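Local atomic coordinates of small S protein (Podospora anserina, PDB entry 2WVO), a protein that enforces heterokaryon incompatibility, triggering a lethal reaction when it meets the prion form of its het-s counterpart after fusion of incompatible fungal cells. Residues A48-R51 and L52-W55; L125-R128 and L129-V133; E192-A195 and S196-L200. One frame throughout, in Å; residues are numbered along the deposited sequence.

Contact 1: A48-R51 and L52-W55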
ATOM      1  N   ALA A  48      -9.852   3.772 -13.838  1.00 43.57           N
ATOM      2  CA  ALA A  48      -8.852   2.811 -13.367  1.00 43.34           C
ATOM      3  C   ALA A  48      -9.224   1.400 -13.798  1.00 43.31           C
ATOM      4  O   ALA A  48      -8.364   0.630 -14.230  1.00 43.73           O
ATOM      5  CB  ALA A  48      -8.695   2.894 -11.829  1.00 43.10           C
ATOM      6  N   LYS A  49     -10.512   1.078 -13.693  1.00 43.01           N
ATOM      7  CA  LYS A  49     -11.068  -0.186 -14.174  1.00 42.91           C
ATOM      8  C   LYS A  49     -10.930  -0.357 -15.696  1.00 43.08           C
ATOM      9  O   LYS A  49     -10.472  -1.409 -16.172  1.00 42.86           O
ATOM     10  CB  LYS A  49     -12.535  -0.290 -13.756  1.00 42.66           C
ATOM     11  CG  LYS A  49     -13.155  -1.664 -13.932  1.00 43.71           C
ATOM     12  CD  LYS A  49     -14.650  -1.588 -13.642  1.00 45.12           C
ATOM     13  CE  LYS A  49     -15.280  -2.962 -13.576  1.00 46.03           C
ATOM     14  NZ  LYS A  49     -16.667  -2.886 -13.029  1.00 46.95           N
ATOM     15  N   VAL A  50     -11.341   0.667 -16.450  1.00 42.88           N
ATOM     16  CA  VAL A  50     -11.246   0.668 -17.918  1.00 43.25           C
ATOM     17  C   VAL A  50      -9.812   0.437 -18.393  1.00 43.61           C
ATOM     18  O   VAL A  50      -9.561  -0.287 -19.349  1.00 44.10           O
ATOM     19  CB  VAL A  50     -11.774   2.012 -18.523  1.00 43.14           C
ATOM     20  CG1 VAL A  50     -11.320   2.182 -19.975  1.00 42.15           C
ATOM     21  CG2 VAL A  50     -13.284   2.099 -18.410  1.00 42.48           C
ATOM     22  N   ARG A  51      -8.890   1.097 -17.710  1.00 44.18           N
ATOM     23  CA  ARG A  51      -7.461   1.005 -17.926  1.00 44.45           C
ATOM     24  C   ARG A  51      -6.986  -0.459 -17.839  1.00 44.33           C
ATOM     25  O   ARG A  51      -6.273  -0.966 -18.703  1.00 44.02           O
ATOM     26  CB  ARG A  51      -6.853   1.848 -16.811  1.00 45.12           C
ATOM     27  CG  ARG A  51      -5.444   2.296 -16.953  1.00 46.39           C
ATOM     28  CD  ARG A  51      -5.191   3.379 -18.006  1.00 44.35           C
ATOM     29  NE  ARG A  51      -3.877   3.040 -18.541  1.00 44.49           N
ATOM     30  CZ  ARG A  51      -2.725   3.366 -17.965  1.00 44.11           C
ATOM     31  NH1 ARG A  51      -2.704   4.121 -16.877  1.00 43.47           N
ATOM     32  NH2 ARG A  51      -1.589   2.955 -18.503  1.00 44.32           N
ATOM     33  N   LEU A  52      -7.398  -1.126 -16.775  1.00 44.23           N
ATOM     34  CA  LEU A  52      -7.118  -2.535 -16.544  1.00 44.65           C
ATOM     35  C   LEU A  52      -7.746  -3.383 -17.663  1.00 43.88           C
ATOM     36  O   LEU A  52      -7.070  -4.223 -18.262  1.00 43.73           O
ATOM     37  CB  LEU A  52      -7.668  -2.915 -15.170  1.00 44.36           C
ATOM     38  CG  LEU A  52      -6.998  -3.826 -14.139  1.00 46.58           C
ATOM     39  CD1 LEU A  52      -5.460  -3.895 -14.233  1.00 45.94           C
ATOM     40  CD2 LEU A  52      -7.473  -3.404 -12.725  1.00 45.47           C
ATOM     41  N   SER A  53      -9.018  -3.128 -17.968  1.00 43.46           N
ATOM     42  CA  SER A  53      -9.717  -3.844 -19.031  1.00 43.78           C
ATOM     43  C   SER A  53      -9.064  -3.646 -20.399  1.00 43.36           C
ATOM     44  O   SER A  53      -9.011  -4.581 -21.196  1.00 43.17           O
ATOM     45  CB  SER A  53     -11.204  -3.469 -19.085  1.00 43.71           C
ATOM     46  OG  SER A  53     -11.420  -2.292 -19.854  1.00 46.20           O
ATOM     47  N   ARG A  54      -8.570  -2.431 -20.655  1.00 42.96           N
ATOM     48  CA  ARG A  54      -7.882  -2.111 -21.915  1.00 42.59           C
ATOM     49  C   ARG A  54      -6.611  -2.938 -22.110  1.00 42.25           C
ATOM     50  O   ARG A  54      -6.368  -3.435 -23.204  1.00 42.06           O
ATOM     51  CB  ARG A  54      -7.569  -0.614 -22.024  1.00 42.41           C
ATOM     52  CG  ARG A  54      -7.098  -0.153 -23.432  1.00 42.19           C
ATOM     53  CD  ARG A  54      -6.605   1.305 -23.407  1.00 42.50           C
ATOM     54  NE  ARG A  54      -7.615   2.210 -22.843  1.00 41.52           N
ATOM     55  CZ  ARG A  54      -7.348   3.302 -22.136  1.00 41.92           C
ATOM     56  NH1 ARG A  54      -6.091   3.663 -21.894  1.00 42.91           N
ATOM     57  NH2 ARG A  54      -8.346   4.044 -21.676  1.00 41.52           N
ATOM     58  N   TRP A  55      -5.812  -3.079 -21.053  1.00 42.25           N
ATOM     59  CA  TRP A  55      -4.607  -3.920 -21.088  1.00 42.53           C
ATOM     60  C   TRP A  55      -4.913  -5.400 -21.376  1.00 42.35           C
ATOM     61  O   TRP A  55      -4.232  -6.031 -22.182  1.00 42.77           O
ATOM     62  CB  TRP A  55      -3.790  -3.788 -19.785  1.00 42.38           C
ATOM     63  CG  TRP A  55      -2.598  -4.726 -19.755  1.00 42.23           C
ATOM     64  CD1 TRP A  55      -1.364  -4.503 -20.302  1.00 41.46           C
ATOM     65  CD2 TRP A  55      -2.549  -6.046 -19.186  1.00 41.85           C
ATOM     66  NE1 TRP A  55      -0.544  -5.582 -20.087  1.00 40.74           N
ATOM     67  CE2 TRP A  55      -1.248  -6.549 -19.412  1.00 41.62           C
ATOM     68  CE3 TRP A  55      -3.482  -6.853 -18.512  1.00 42.36           C
ATOM     69  CZ2 TRP A  55      -0.849  -7.809 -18.975  1.00 41.74           C
ATOM     70  CZ3 TRP A  55      -3.090  -8.105 -18.081  1.00 41.72           C
ATOM     71  CH2 TRP A  55      -1.781  -8.574 -18.311  1.00 42.55           C
TER

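Contact 2: L125-R128 and L129-V133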
ATOM      1  N   LEU A 125     -21.810   9.068 -18.200  1.00 61.95           N
ATOM      2  CA  LEU A 125     -20.432   8.624 -18.389  1.00 62.32           C
ATOM      3  C   LEU A 125     -20.145   7.350 -17.600  1.00 62.76           C
ATOM      4  O   LEU A 125     -19.491   6.432 -18.101  1.00 62.80           O
ATOM      5  CB  LEU A 125     -19.465   9.717 -17.943  1.00 62.29           C
ATOM      6  CG  LEU A 125     -18.567  10.522 -18.890  1.00 62.06           C
ATOM      7  CD1 LEU A 125     -18.924  10.405 -20.376  1.00 61.25           C
ATOM      8  CD2 LEU A 125     -18.528  11.976 -18.430  1.00 59.83           C
ATOM      9  N   HIS A 126     -20.623   7.316 -16.356  1.00 63.25           N
ATOM     10  CA  HIS A 126     -20.482   6.160 -15.473  1.00 63.53           C
ATOM     11  C   HIS A 126     -21.082   4.888 -16.083  1.00 63.93           C
ATOM     12  O   HIS A 126     -20.465   3.819 -16.038  1.00 63.81           O
ATOM     13  CB  HIS A 126     -21.121   6.450 -14.108  1.00 63.23           C
ATOM     14  CG  HIS A 126     -21.093   5.285 -13.165  1.00 63.18           C
ATOM     15  ND1 HIS A 126     -19.926   4.813 -12.604  1.00 62.08           N
ATOM     16  CD2 HIS A 126     -22.084   4.493 -12.695  1.00 62.86           C
ATOM     17  CE1 HIS A 126     -20.201   3.784 -11.822  1.00 62.23           C
ATOM     18  NE2 HIS A 126     -21.504   3.569 -11.860  1.00 62.48           N
ATOM     19  N   ARG A 127     -22.284   5.021 -16.646  1.00 64.46           N
ATOM     20  CA  ARG A 127     -22.971   3.912 -17.315  1.00 65.15           C
ATOM     21  C   ARG A 127     -22.159   3.442 -18.521  1.00 65.00           C
ATOM     22  O   ARG A 127     -21.983   2.246 -18.723  1.00 65.38           O
ATOM     23  CB  ARG A 127     -24.381   4.339 -17.751  1.00 65.01           C
ATOM     24  CG  ARG A 127     -25.336   3.184 -18.062  1.00 65.71           C
ATOM     25  CD  ARG A 127     -26.668   3.664 -18.680  1.00 65.99           C
ATOM     26  NE  ARG A 127     -27.271   4.781 -17.939  1.00 67.82           N
ATOM     27  CZ  ARG A 127     -27.947   4.669 -16.796  1.00 67.87           C
ATOM     28  NH1 ARG A 127     -28.130   3.481 -16.227  1.00 67.70           N
ATOM     29  NH2 ARG A 127     -28.441   5.759 -16.216  1.00 67.72           N
ATOM     30  N   ARG A 128     -21.653   4.398 -19.297  1.00 64.84           N
ATOM     31  CA  ARG A 128     -20.853   4.129 -20.491  1.00 65.04           C
ATOM     32  C   ARG A 128     -19.520   3.442 -20.176  1.00 64.47           C
ATOM     33  O   ARG A 128     -19.105   2.537 -20.901  1.00 64.38           O
ATOM     34  CB  ARG A 128     -20.646   5.432 -21.283  1.00 65.16           C
ATOM     35  CG  ARG A 128     -19.739   5.340 -22.499  1.00 65.61           C
ATOM     36  CD  ARG A 128     -19.699   6.663 -23.243  1.00 66.38           C
ATOM     37  NE  ARG A 128     -20.694   6.731 -24.319  1.00 70.90           N
ATOM     38  CZ  ARG A 128     -21.907   7.267 -24.195  1.00 71.53           C
ATOM     39  NH1 ARG A 128     -22.296   7.787 -23.035  1.00 72.72           N
ATOM     40  NH2 ARG A 128     -22.736   7.273 -25.230  1.00 70.29           N
ATOM     41  N   LEU A 129     -18.861   3.875 -19.105  1.00 64.08           N
ATOM     42  CA  LEU A 129     -17.607   3.265 -18.656  1.00 63.87           C
ATOM     43  C   LEU A 129     -17.799   1.857 -18.062  1.00 64.01           C
ATOM     44  O   LEU A 129     -16.992   0.960 -18.324  1.00 63.65           O
ATOM     45  CB  LEU A 129     -16.866   4.191 -17.679  1.00 63.74           C
ATOM     46  CG  LEU A 129     -15.730   5.101 -18.200  1.00 64.01           C
ATOM     47  CD1 LEU A 129     -15.870   5.498 -19.656  1.00 62.05           C
ATOM     48  CD2 LEU A 129     -15.558   6.340 -17.329  1.00 63.21           C
ATOM     49  N   LYS A 130     -18.858   1.674 -17.268  1.00 64.15           N
ATOM     50  CA  LYS A 130     -19.228   0.351 -16.741  1.00 64.62           C
ATOM     51  C   LYS A 130     -19.536  -0.647 -17.868  1.00 64.09           C
ATOM     52  O   LYS A 130     -18.981  -1.746 -17.883  1.00 63.88           O
ATOM     53  CB  LYS A 130     -20.409   0.442 -15.751  1.00 64.46           C
ATOM     54  CG  LYS A 130     -20.035   0.344 -14.250  1.00 66.30           C
ATOM     55  CD  LYS A 130     -21.291   0.144 -13.373  1.00 66.04           C
ATOM     56  CE  LYS A 130     -21.098  -0.896 -12.261  1.00 68.80           C
ATOM     57  NZ  LYS A 130     -20.273  -0.439 -11.060  1.00 71.59           N
ATOM     58  N   ASP A 131     -20.408  -0.253 -18.805  1.00 63.76           N
ATOM     59  CA  ASP A 131     -20.818  -1.106 -19.945  1.00 63.49           C
ATOM     60  C   ASP A 131     -19.660  -1.507 -20.858  1.00 63.07           C
ATOM     61  O   ASP A 131     -19.585  -2.644 -21.321  1.00 62.74           O
ATOM     62  CB  ASP A 131     -21.909  -0.422 -20.780  1.00 63.60           C
ATOM     63  CG  ASP A 131     -23.244  -0.343 -20.060  1.00 64.52           C
ATOM     64  OD1 ASP A 131     -24.220   0.133 -20.679  1.00 66.28           O
ATOM     65  OD2 ASP A 131     -23.326  -0.748 -18.879  1.00 65.18           O
ATOM     66  N   LEU A 132     -18.774  -0.553 -21.113  1.00 62.95           N
ATOM     67  CA  LEU A 132     -17.553  -0.763 -21.880  1.00 63.16           C
ATOM     68  C   LEU A 132     -16.678  -1.917 -21.344  1.00 62.94           C
ATOM     69  O   LEU A 132     -16.226  -2.757 -22.120  1.00 62.24           O
ATOM     70  CB  LEU A 132     -16.779   0.557 -21.929  1.00 63.31           C
ATOM     71  CG  LEU A 132     -15.381   0.757 -22.509  1.00 64.13           C
ATOM     72  CD1 LEU A 132     -15.338   0.444 -24.006  1.00 64.77           C
ATOM     73  CD2 LEU A 132     -15.006   2.215 -22.262  1.00 63.82           C
ATOM     74  N   VAL A 133     -16.442  -1.968 -20.028  1.00 62.93           N
ATOM     75  CA  VAL A 133     -15.668  -3.089 -19.464  1.00 62.97           C
ATOM     76  C   VAL A 133     -16.473  -4.400 -19.369  1.00 62.97           C
ATOM     77  O   VAL A 133     -15.909  -5.472 -19.521  1.00 62.49           O
ATOM     78  CB  VAL A 133     -14.878  -2.753 -18.140  1.00 63.35           C
ATOM     79  CG1 VAL A 133     -14.582  -1.257 -18.016  1.00 61.85           C
ATOM     80  CG2 VAL A 133     -15.579  -3.284 -16.919  1.00 63.42           C
TER

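Contact 3: E192-A195 and S196-L200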
ATOM      1  N   GLU A 192     -20.152  12.429 -27.730  1.00 76.23           N
ATOM      2  CA  GLU A 192     -20.067  13.471 -28.747  1.00 75.95           C
ATOM      3  C   GLU A 192     -20.070  14.881 -28.156  1.00 75.41           C
ATOM      4  O   GLU A 192     -19.324  15.751 -28.611  1.00 75.43           O
ATOM      5  CB  GLU A 192     -21.202  13.324 -29.778  1.00 76.28           C
ATOM      6  CG  GLU A 192     -21.445  11.892 -30.289  1.00 76.94           C
ATOM      7  CD  GLU A 192     -20.451  11.443 -31.362  1.00 78.27           C
ATOM      8  OE1 GLU A 192     -20.560  10.275 -31.834  1.00 78.28           O
ATOM      9  OE2 GLU A 192     -19.568  12.248 -31.741  1.00 79.07           O
ATOM     10  N   ASP A 193     -20.913  15.104 -27.150  1.00 74.71           N
ATOM     11  CA  ASP A 193     -21.049  16.421 -26.521  1.00 73.93           C
ATOM     12  C   ASP A 193     -19.794  16.833 -25.739  1.00 73.37           C
ATOM     13  O   ASP A 193     -19.164  16.002 -25.077  1.00 73.20           O
ATOM     14  CB  ASP A 193     -22.284  16.456 -25.612  1.00 73.89           C
ATOM     15  CG  ASP A 193     -22.214  15.436 -24.484  1.00 73.94           C
ATOM     16  OD1 ASP A 193     -22.359  15.842 -23.308  1.00 72.90           O
ATOM     17  OD2 ASP A 193     -22.005  14.236 -24.774  1.00 73.86           O
ATOM     18  N   GLU A 194     -19.448  18.121 -25.823  1.00 72.65           N
ATOM     19  CA  GLU A 194     -18.267  18.677 -25.148  1.00 72.03           C
ATOM     20  C   GLU A 194     -18.322  18.535 -23.618  1.00 71.37           C
ATOM     21  O   GLU A 194     -17.262  18.314 -22.961  1.00 71.14           O
ATOM     22  CB  GLU A 194     -18.107  20.159 -25.511  1.00 72.16           C
ATOM     23  CG  GLU A 194     -16.780  20.813 -25.018  1.00 72.45           C
ATOM     24  CD  GLU A 194     -16.772  22.333 -25.593  1.00 72.49           C
ATOM     25  OE1 GLU A 194     -16.455  23.286 -24.739  1.00 72.80           O
ATOM     26  OE2 GLU A 194     -17.078  22.576 -26.895  1.00 73.22           O
ATOM     27  N   ALA A 195     -19.558  18.715 -23.084  1.00 70.48           N
ATOM     28  CA  ALA A 195     -19.784  18.666 -21.647  1.00 69.43           C
ATOM     29  C   ALA A 195     -19.259  17.357 -21.059  1.00 68.85           C
ATOM     30  O   ALA A 195     -18.514  17.370 -20.078  1.00 68.65           O
ATOM     31  CB  ALA A 195     -21.264  18.837 -21.345  1.00 69.53           C
ATOM     32  N   SER A 196     -19.624  16.239 -21.692  1.00 67.90           N
ATOM     33  CA  SER A 196     -19.198  14.913 -21.257  1.00 66.93           C
ATOM     34  C   SER A 196     -17.709  14.662 -21.481  1.00 66.16           C
ATOM     35  O   SER A 196     -17.049  14.053 -20.644  1.00 65.85           O
ATOM     36  CB  SER A 196     -20.047  13.836 -21.931  1.00 66.88           C
ATOM     37  OG  SER A 196     -21.358  13.833 -21.391  1.00 67.06           O
ATOM     38  N   LEU A 197     -17.186  15.157 -22.598  1.00 65.60           N
ATOM     39  CA  LEU A 197     -15.771  14.999 -22.936  1.00 65.11           C
ATOM     40  C   LEU A 197     -14.840  15.731 -21.965  1.00 64.65           C
ATOM     41  O   LEU A 197     -13.744  15.252 -21.658  1.00 64.85           O
ATOM     42  CB  LEU A 197     -15.517  15.462 -24.371  1.00 65.08           C
ATOM     43  CG  LEU A 197     -16.007  14.571 -25.523  1.00 65.41           C
ATOM     44  CD1 LEU A 197     -15.964  15.329 -26.839  1.00 65.22           C
ATOM     45  CD2 LEU A 197     -15.200  13.263 -25.623  1.00 65.40           C
ATOM     46  N   THR A 198     -15.301  16.880 -21.477  1.00 64.09           N
ATOM     47  CA  THR A 198     -14.528  17.751 -20.597  1.00 63.35           C
ATOM     48  C   THR A 198     -14.469  17.162 -19.195  1.00 63.05           C
ATOM     49  O   THR A 198     -13.436  17.233 -18.524  1.00 62.82           O
ATOM     50  CB  THR A 198     -15.147  19.169 -20.580  1.00 63.46           C
ATOM     51  OG1 THR A 198     -15.213  19.659 -21.927  1.00 62.70           O
ATOM     52  CG2 THR A 198     -14.338  20.145 -19.711  1.00 63.06           C
ATOM     53  N   ILE A 199     -15.589  16.575 -18.772  1.00 62.77           N
ATOM     54  CA  ILE A 199     -15.679  15.865 -17.499  1.00 62.68           C
ATOM     55  C   ILE A 199     -14.782  14.606 -17.515  1.00 62.54           C
ATOM     56  O   ILE A 199     -14.067  14.345 -16.545  1.00 62.08           O
ATOM     57  CB  ILE A 199     -17.161  15.520 -17.137  1.00 62.72           C
ATOM     58  CG1 ILE A 199     -18.013  16.793 -16.962  1.00 62.60           C
ATOM     59  CG2 ILE A 199     -17.235  14.654 -15.894  1.00 62.56           C
ATOM     60  CD1 ILE A 199     -17.601  17.726 -15.805  1.00 62.46           C
ATOM     61  N   LEU A 200     -14.810  13.860 -18.625  1.00 62.30           N
ATOM     62  CA  LEU A 200     -13.937  12.696 -18.820  1.00 62.17           C
ATOM     63  C   LEU A 200     -12.450  13.037 -18.775  1.00 62.22           C
ATOM     64  O   LEU A 200     -11.683  12.364 -18.084  1.00 62.44           O
ATOM     65  CB  LEU A 200     -14.229  11.990 -20.150  1.00 62.23           C
ATOM     66  CG  LEU A 200     -14.902  10.617 -20.229  1.00 62.21           C
ATOM     67  CD1 LEU A 200     -14.706  10.067 -21.629  1.00 61.92           C
ATOM     68  CD2 LEU A 200     -14.404   9.598 -19.182  1.00 60.57           C
TER

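Contact 1: A48-R51 and L52-W55
Ser53 turns its hydroxyl back onto the helix, where OG donates to Val50 O at 2.8 Å. With chi1 at 85°, OG sits between the backbone N and the carbonyl carbon of its own residue, which brings it over the preceding turn. Val50 O is therefore gripped twice, since Arg54 N also donates to it at 2.7 Å. The flanking i to i+4 bonds of Leu52, Ser53 and Trp55 are intact. Ser53 OG has a further partner in Arg136 NH1, and Trp55 NE1 makes a weak hydrogen bond with Leu170 O.

Arg54 crosses over Val50 and Arg51 at a slant, NH2 3.9 Å from Val50 CG1 and NH1 4.0 Å from Arg51 CD. The two guanidinium planes are only 23° apart, with Arg51 NE 4.1 Å from Arg54 NH1. Salt bridges of Arg51 to Asp168 and Glu171, and of Arg54 to Glu187 and Asp208, probably offset the like charges; Arg51 NH1 also bonds to Ile207 O. Lys49, on another side of the helix, pairs with Glu26.

This part of helix 38-59 is buried between helices: Val50 and Ser53 face helix 120-136, Arg51 and Leu52 pack on helix 153-172, and Leu52 also reaches Phe18, Cys21 and Val22 of helix 14-23.

Contact 2: L125-R128 and L129-V133
Leu129 folds its side chain back over the preceding turn, CB lying 3.5 Å from Leu125 O, while its own N donates to that same oxygen at 2.8 Å. The two leucines thus follow one another on the same side of helix 120-136.

Arg128 accepts the N-H of Leu132 on its carbonyl O at 3.1 Å; its guanidinium extends away from the helix to a long, weak ion pair with Glu190.

His126 and Lys130 run side by side, pointing the same way. The imidazole swings out with CG anti to the backbone N (chi1 177°), and Lys130 CD meets its NE2 obliquely at 3.8 Å. The ring is held from outside by a hydrogen bond between ND1 and Asp46, with a weak one between NE2 and Asp115.

This is the ordinary i to i+4 arrangement of an amphipathic helix, packed on helices 38-59 and 194-204 and exposing Arg127 and Asp131. Its chemistry is divided accordingly: Leu125 and Leu129 present apolar side chains to helix 194-204, whereas the acidic neighbours of His126 would tend to favour its protonated form, although Lys130 NZ, 4.3 Å from His126 NE2 and in a long, weak ion pair with Glu26, would work against this.

Contact 3: E192-A195 and S196-L200
Asp193 caps the start of helix 194-204 by receiving two donors from Ser196 on a single carboxylate oxygen. Ser196 OG donates to Asp193 OD1 at 3.0 Å, on the syn side and 16° out of the carboxylate plane, whereas Ser196 N reaches the same OD1 at 3.2 Å from well above that plane, 64° out of it. The carboxylate is brought there by chi1 of 61°, which sets CG between the backbone N and the carbonyl carbon and turns the group towards the first turn of the helix. Asp193 O then takes the N-H of Leu197, 3.3 Å away, so main chain and side chain of the N-cap residue both engage the opening turn.

The close-packed part centres on Ser196 and Leu197, both buried. Leu197 CG lies 3.5 Å from Asp193 O, and CD1 stretches along to Glu192 O at 3.8 Å; beyond it stand Lys218 and Ile219. Ser196 and Ala195 touch Ile121 of helix 120-136, and Ile199, whose N makes a weak bond to Ala195 O, also packs on that helix.

Side-chain packing is looser on the exposed side, where Glu194 and Thr198 extend side by side, no closer than 3.7 Å between Glu194 CG and Thr198 OG1. What joins them is the carbonyl of Glu194, whose O accepts both the backbone N and the side-chain hydroxyl of Thr198, OG1 at 2.7 Å.

Asp193 thus supplies an acceptor to an N-H of the first turn, and its negative charge, with that of Glu194, would probably interact favourably with the helix dipole at this end.

In the fold
The three contacts lie on three helices of one globular domain, 38-59, 120-136 and 194-204, and contact 2 is the middle member. Its centre is about 12 Å from that of contact 1 and about 14 Å from that of contact 3. Its Val133 packs against contact 1, with CG2 3.4 Å from Lys49 CE and CG1 3.6 Å from Val50 CG2. Its Leu125 turns to contact 3, where CD2 comes within 3.4 Å of Ser196 O. Leu129 touches both neighbours, through Val50 and Leu200. Contacts 1 and 3 do not meet: their nearest atoms are about 8 Å apart and their centres about 20 Å. Burial falls along the series, from the buried turns at 48-55 to the largely exposed start of helix 194-204.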